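Local atomic coordinates of NADP-dependent glyceraldehyde-3-phosphate dehydrogenase (Bacillus halodurans, PDB entry 3PRL), a protein that probably oxidises glyceraldehyde 3-phosphate to 3-phosphoglycerate with NADP+ as hydride acceptor and without uptake of inorganic phosphate, as a member of the aldehyde dehydrogenase family. Residues K338-I343 against N366-T371; F342-I347 against S359-Q364. One frame throughout, in Å; residues are numbered along the deposited sequence.

Contact 1. Residues K338-I343 against N366-T371; sequences KSAAFI and NLLSPT
A340 and I343 stand about one turn apart on helix 337-352 and face L368 of strand 367-374; the backbones come nearest between A340 CA and N366 CA, 6.1 Å apart, two residues before L368. L368 is the side chain that joins the two elements. Its leucine fork divides between two helix residues. Methyl CD1 meets the CB of A340 at 3.8 Å, and methyl CD2 meets the CG2 of I343 at 3.7 Å. In L368, chi1 (-95°, away from a staggered value) and chi2 (84°) together leave CD1 toward A340 and CD2 toward I343. On I343 the touching branch is the CG2 methyl. It lies anti to the backbone N, while CG1 lies beside that N (chi1 -59°). With only a methyl at A340, the loop residue N366 can lie close to the helix. V334 and R363 also touch A340, and R363 touches L368 as well, so the apolar patch has further neighbours in the same chain. N366 is tied by a backbone hydrogen bond to V334, which lies just before the helix. This patch belongs to the catalytic domain of the aldehyde dehydrogenase fold, where the helix packs beside the mixed sheet. The side chain of I343 is about 9 Å from that of F162, a residue that binds NADP+. All three touching residues are buried, and no hydrogen bond crosses between the segments. The join therefore rests on methyl-to-methyl van der Waals contact and on fit of shape, not on polar direction.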
loop_
_atom_site.group_PDB
_atom_site.type_symbol
_atom_site.label_atom_id
_atom_site.label_comp_id
_atom_site.label_asym_id
_atom_site.label_seq_id
_atom_site.Cartn_x
_atom_site.Cartn_y
_atom_site.Cartn_z
ATOM N N LYS D 338 -9.269 43.671 -19.124
ATOM C CA LYS D 338 -7.880 43.581 -18.690
ATOM C C LYS D 338 -7.174 42.455 -19.428
ATOM O O LYS D 338 -6.115 42.662 -20.036
ATOM C CB LYS D 338 -7.829 43.314 -17.179
ATOM C CG LYS D 338 -6.739 44.060 -16.390
ATOM C CD LYS D 338 -5.315 43.799 -16.893
ATOM C CE LYS D 338 -4.277 44.671 -16.152
ATOM N NZ LYS D 338 -3.740 44.036 -14.891
ATOM N N SER D 339 -7.773 41.263 -19.363
ATOM C CA SER D 339 -7.174 40.040 -19.898
ATOM C C SER D 339 -6.964 40.135 -21.404
ATOM O O SER D 339 -5.860 39.863 -21.892
ATOM C CB SER D 339 -8.019 38.818 -19.529
ATOM O OG SER D 339 -7.819 37.772 -20.456
ATOM N N ALA D 340 -8.004 40.555 -22.126
ATOM C CA ALA D 340 -7.919 40.763 -23.572
ATOM C C ALA D 340 -6.854 41.813 -23.948
ATOM O O ALA D 340 -6.045 41.588 -24.855
ATOM C CB ALA D 340 -9.288 41.143 -24.139
ATOM N N ALA D 341 -6.839 42.944 -23.243
ATOM C CA ALA D 341 -5.778 43.941 -23.454
ATOM C C ALA D 341 -4.387 43.291 -23.330
ATOM O O ALA D 341 -3.545 43.454 -24.224
ATOM C CB ALA D 341 -5.920 45.104 -22.481
ATOM N N PHE D 342 -4.175 42.554 -22.231
ATOM C CA PHE D 342 -2.898 41.872 -21.930
ATOM C C PHE D 342 -2.521 40.864 -23.015
ATOM O O PHE D 342 -1.371 40.823 -23.434
ATOM C CB PHE D 342 -2.922 41.204 -20.537
ATOM C CG PHE D 342 -1.716 40.312 -20.249
ATOM C CD1 PHE D 342 -0.516 40.858 -19.791
ATOM C CD2 PHE D 342 -1.790 38.931 -20.444
ATOM C CE1 PHE D 342 0.598 40.064 -19.542
ATOM C CE2 PHE D 342 -0.680 38.106 -20.192
ATOM C CZ PHE D 342 0.521 38.674 -19.740
ATOM N N ILE D 343 -3.493 40.069 -23.477
ATOM C CA ILE D 343 -3.286 39.130 -24.603
ATOM C C ILE D 343 -2.866 39.857 -25.886
ATOM O O ILE D 343 -1.880 39.492 -26.524
ATOM C CB ILE D 343 -4.546 38.264 -24.892
ATOM C CG1 ILE D 343 -4.933 37.442 -23.652
ATOM C CG2 ILE D 343 -4.308 37.338 -26.098
ATOM C CD1 ILE D 343 -6.433 37.249 -23.516
ATOM N N ASN D 366 -14.127 41.850 -26.140
ATOM C CA ASN D 366 -13.798 40.646 -25.365
ATOM C C ASN D 366 -13.440 39.445 -26.238
ATOM O O ASN D 366 -12.639 38.594 -25.840
ATOM C CB ASN D 366 -15.007 40.240 -24.520
ATOM C CG ASN D 366 -15.024 40.887 -23.155
ATOM O OD1 ASN D 366 -15.386 40.238 -22.159
ATOM N ND2 ASN D 366 -14.650 42.166 -23.086
ATOM N N LEU D 367 -14.081 39.356 -27.401
ATOM C CA LEU D 367 -13.954 38.199 -28.284
ATOM C C LEU D 367 -12.675 38.287 -29.121
ATOM O O LEU D 367 -12.480 39.242 -29.877
ATOM C CB LEU D 367 -15.201 38.094 -29.182
ATOM C CG LEU D 367 -15.502 36.869 -30.061
ATOM C CD1 LEU D 367 -15.717 35.618 -29.226
ATOM C CD2 LEU D 367 -16.727 37.145 -30.960
ATOM N N LEU D 368 -11.801 37.298 -28.964
ATOM C CA LEU D 368 -10.579 37.210 -29.751
ATOM C C LEU D 368 -10.578 36.006 -30.668
ATOM O O LEU D 368 -10.889 34.890 -30.242
ATOM C CB LEU D 368 -9.355 37.139 -28.849
ATOM C CG LEU D 368 -8.639 38.445 -28.535
ATOM C CD1 LEU D 368 -9.313 39.169 -27.374
ATOM C CD2 LEU D 368 -7.179 38.143 -28.214
ATOM N N SER D 369 -10.225 36.244 -31.930
ATOM C CA SER D 369 -9.992 35.174 -32.899
ATOM C C SER D 369 -8.871 34.275 -32.405
ATOM O O SER D 369 -7.938 34.760 -31.767
ATOM C CB SER D 369 -9.612 35.751 -34.270
ATOM O OG SER D 369 -10.758 36.104 -35.017
ATOM N N PRO D 370 -8.962 32.958 -32.671
ATOM C CA PRO D 370 -7.802 32.169 -32.288
ATOM C C PRO D 370 -6.613 32.685 -33.098
ATOM O O PRO D 370 -6.728 32.923 -34.305
ATOM C CB PRO D 370 -8.186 30.743 -32.685
ATOM C CG PRO D 370 -9.287 30.893 -33.700
ATOM C CD PRO D 370 -9.997 32.152 -33.349
ATOM N N THR D 371 -5.495 32.896 -32.419
ATOM C CA THR D 371 -4.358 33.535 -33.036
ATOM C C THR D 371 -3.192 32.558 -33.126
ATOM O O THR D 371 -2.754 32.001 -32.111
ATOM C CB THR D 371 -3.977 34.850 -32.298
ATOM O OG1 THR D 371 -5.135 35.687 -32.179
ATOM C CG2 THR D 371 -2.921 35.603 -33.072
#

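Contact 2. Residues F342-I347 against S359-Q364; sequences FIQGLI and SGNKRQ
N361 and R363 reach across to I347 and Q344 of helix 337-352 from the first arm of a beta-hairpin in the catalytic domain. Strands 356-359 and 363-364 both pair antiparallel with strand 367-374, and residues 360-362 break the arm between them. S359 still follows the strand and bonds through its backbone to L372. At G360 the chain turns with positive phi (38°), and G360 O probably accepts a hydrogen bond from T371 OG1. N361 comes next. Its CG lies anti to the backbone N (chi1 -163°), and this carries the amide to the helix. The side chains of N361 and I347 slide past each other in opposite directions, with N361 OD1 only 3.3 Å from the CG2 methyl of I347. That oxygen is buried here and has no hydrogen-bond partner in the model. The nearest amide nitrogen across the contact, Q344 NE2, is 4.0 Å from N361 OD1, too far for a bond. Q344 NE2 is instead bonded to D348 OD2 one turn further on the helix. After K362, R363 brings the chain back to the helix. Its NE bonds to G365 O, which helps hold the guanidinium in place. The guanidinium lies nearly coplanar with the Q344 amide (13° between planes), yet no hydrogen bond joins the two groups. An alanine in place of Q344 keeps CB but removes CG and the amide, so R363 NH1 would probably lose its in-plane neighbour and turn more freely, and D348 OD2 would be left without this donor. Q344 CG sits at the guanidinium edge, in its plane, 3.5 Å from R363 NH1, and Q344 CB is closer still, 3.3 Å from the same nitrogen.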
loop_
_atom_site.group_PDB
_atom_site.type_symbol
_atom_site.label_atom_id
_atom_site.label_comp_id
_atom_site.label_asym_id
_atom_site.label_seq_id
_atom_site.Cartn_x
_atom_site.Cartn_y
_atom_site.Cartn_z
ATOM N N PHE D 342 -4.175 42.554 -22.231
ATOM C CA PHE D 342 -2.898 41.872 -21.930
ATOM C C PHE D 342 -2.521 40.864 -23.015
ATOM O O PHE D 342 -1.371 40.823 -23.434
ATOM C CB PHE D 342 -2.922 41.204 -20.537
ATOM C CG PHE D 342 -1.716 40.312 -20.249
ATOM C CD1 PHE D 342 -0.516 40.858 -19.791
ATOM C CD2 PHE D 342 -1.790 38.931 -20.444
ATOM C CE1 PHE D 342 0.598 40.064 -19.542
ATOM C CE2 PHE D 342 -0.680 38.106 -20.192
ATOM C CZ PHE D 342 0.521 38.674 -19.740
ATOM N N ILE D 343 -3.493 40.069 -23.477
ATOM C CA ILE D 343 -3.286 39.130 -24.603
ATOM C C ILE D 343 -2.866 39.857 -25.886
ATOM O O ILE D 343 -1.880 39.492 -26.524
ATOM C CB ILE D 343 -4.546 38.264 -24.892
ATOM C CG1 ILE D 343 -4.933 37.442 -23.652
ATOM C CG2 ILE D 343 -4.308 37.338 -26.098
ATOM C CD1 ILE D 343 -6.433 37.249 -23.516
ATOM N N GLN D 344 -3.609 40.894 -26.241
ATOM C CA GLN D 344 -3.292 41.713 -27.418
ATOM C C GLN D 344 -1.837 42.185 -27.432
ATOM O O GLN D 344 -1.181 42.166 -28.481
ATOM C CB GLN D 344 -4.240 42.915 -27.503
ATOM C CG GLN D 344 -4.062 43.810 -28.745
ATOM C CD GLN D 344 -4.242 43.058 -30.060
ATOM O OE1 GLN D 344 -5.298 42.489 -30.333
ATOM N NE2 GLN D 344 -3.202 43.062 -30.884
ATOM N N GLY D 345 -1.346 42.605 -26.268
ATOM C CA GLY D 345 0.028 43.091 -26.116
ATOM C C GLY D 345 1.093 42.041 -26.370
ATOM O O GLY D 345 2.189 42.366 -26.848
ATOM N N LEU D 346 0.779 40.789 -26.030
ATOM C CA LEU D 346 1.641 39.645 -26.330
ATOM C C LEU D 346 1.762 39.396 -27.834
ATOM O O LEU D 346 2.862 39.127 -28.329
ATOM C CB LEU D 346 1.148 38.370 -25.608
ATOM C CG LEU D 346 1.755 37.998 -24.240
ATOM C CD1 LEU D 346 1.664 39.129 -23.228
ATOM C CD2 LEU D 346 1.113 36.745 -23.653
ATOM N N ILE D 347 0.631 39.475 -28.541
ATOM C CA ILE D 347 0.598 39.356 -30.005
ATOM C C ILE D 347 1.422 40.475 -30.652
ATOM O O ILE D 347 2.380 40.195 -31.377
ATOM C CB ILE D 347 -0.856 39.335 -30.555
ATOM C CG1 ILE D 347 -1.561 38.046 -30.121
ATOM C CG2 ILE D 347 -0.867 39.477 -32.088
ATOM C CD1 ILE D 347 -3.080 38.099 -30.187
ATOM N N SER D 359 -2.597 32.974 -38.737
ATOM C CA SER D 359 -4.048 33.144 -38.795
ATOM C C SER D 359 -4.603 34.061 -37.714
ATOM O O SER D 359 -4.028 34.185 -36.631
ATOM C CB SER D 359 -4.760 31.787 -38.750
ATOM O OG SER D 359 -6.125 31.941 -38.417
ATOM N N GLY D 360 -5.714 34.710 -38.058
ATOM C CA GLY D 360 -6.617 35.392 -37.135
ATOM C C GLY D 360 -6.058 36.158 -35.960
ATOM O O GLY D 360 -6.055 35.656 -34.848
ATOM N N ASN D 361 -5.599 37.383 -36.207
ATOM C CA ASN D 361 -5.269 38.335 -35.144
ATOM C C ASN D 361 -6.573 38.865 -34.519
ATOM O O ASN D 361 -6.647 39.135 -33.315
ATOM C CB ASN D 361 -4.449 39.493 -35.746
ATOM C CG ASN D 361 -3.704 40.325 -34.699
ATOM O OD1 ASN D 361 -3.822 40.098 -33.497
ATOM N ND2 ASN D 361 -2.927 41.305 -35.169
ATOM N N LYS D 362 -7.605 38.936 -35.367
ATOM C CA LYS D 362 -8.871 39.674 -35.159
ATOM C C LYS D 362 -9.507 39.625 -33.769
ATOM O O LYS D 362 -9.607 38.574 -33.149
ATOM C CB LYS D 362 -9.918 39.236 -36.200
ATOM C CG LYS D 362 -9.369 38.934 -37.597
ATOM C CD LYS D 362 -8.853 40.187 -38.295
ATOM C CE LYS D 362 -7.999 39.837 -39.502
ATOM N NZ LYS D 362 -7.212 41.013 -39.963
ATOM N N ARG D 363 -9.976 40.777 -33.308
ATOM C CA ARG D 363 -10.564 40.875 -31.985
ATOM C C ARG D 363 -11.548 42.016 -31.904
ATOM O O ARG D 363 -11.236 43.140 -32.297
ATOM C CB ARG D 363 -9.466 41.096 -30.953
ATOM C CG ARG D 363 -9.954 41.763 -29.694
ATOM C CD ARG D 363 -9.108 42.961 -29.380
ATOM N NE ARG D 363 -9.486 43.542 -28.102
ATOM C CZ ARG D 363 -8.621 44.091 -27.260
ATOM N NH1 ARG D 363 -7.331 44.119 -27.564
ATOM N NH2 ARG D 363 -9.043 44.595 -26.111
ATOM N N GLN D 364 -12.730 41.733 -31.374
ATOM C CA GLN D 364 -13.746 42.760 -31.198
ATOM C C GLN D 364 -14.196 42.829 -29.741
ATOM O O GLN D 364 -15.150 42.157 -29.347
ATOM C CB GLN D 364 -14.935 42.521 -32.137
ATOM C CG GLN D 364 -14.587 41.732 -33.400
ATOM C CD GLN D 364 -15.111 42.370 -34.676
ATOM O OE1 GLN D 364 -15.748 43.428 -34.648
ATOM N NE2 GLN D 364 -14.828 41.730 -35.812
#

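Contacts 1 and 2 lie side by side, with centres about 5 Å apart. Both start from helix 337-352; their helix segments overlap at F342 and I343, of which I343 touches across contact 1. Along the chain the helix comes first, then segment 359-364 of contact 2, then segment 366-371 of contact 1. The last two lie on adjacent antiparallel strands of one mixed sheet. They are joined by a probable hydrogen bond from S369 N to K362 O, 2.7 Å long, and by packing of L368 CD1 on R363 CG. Together the contacts fasten one helix to both arms of a catalytic-domain hairpin, through buried methyls in contact 1 and partly exposed polar residues in contact 2.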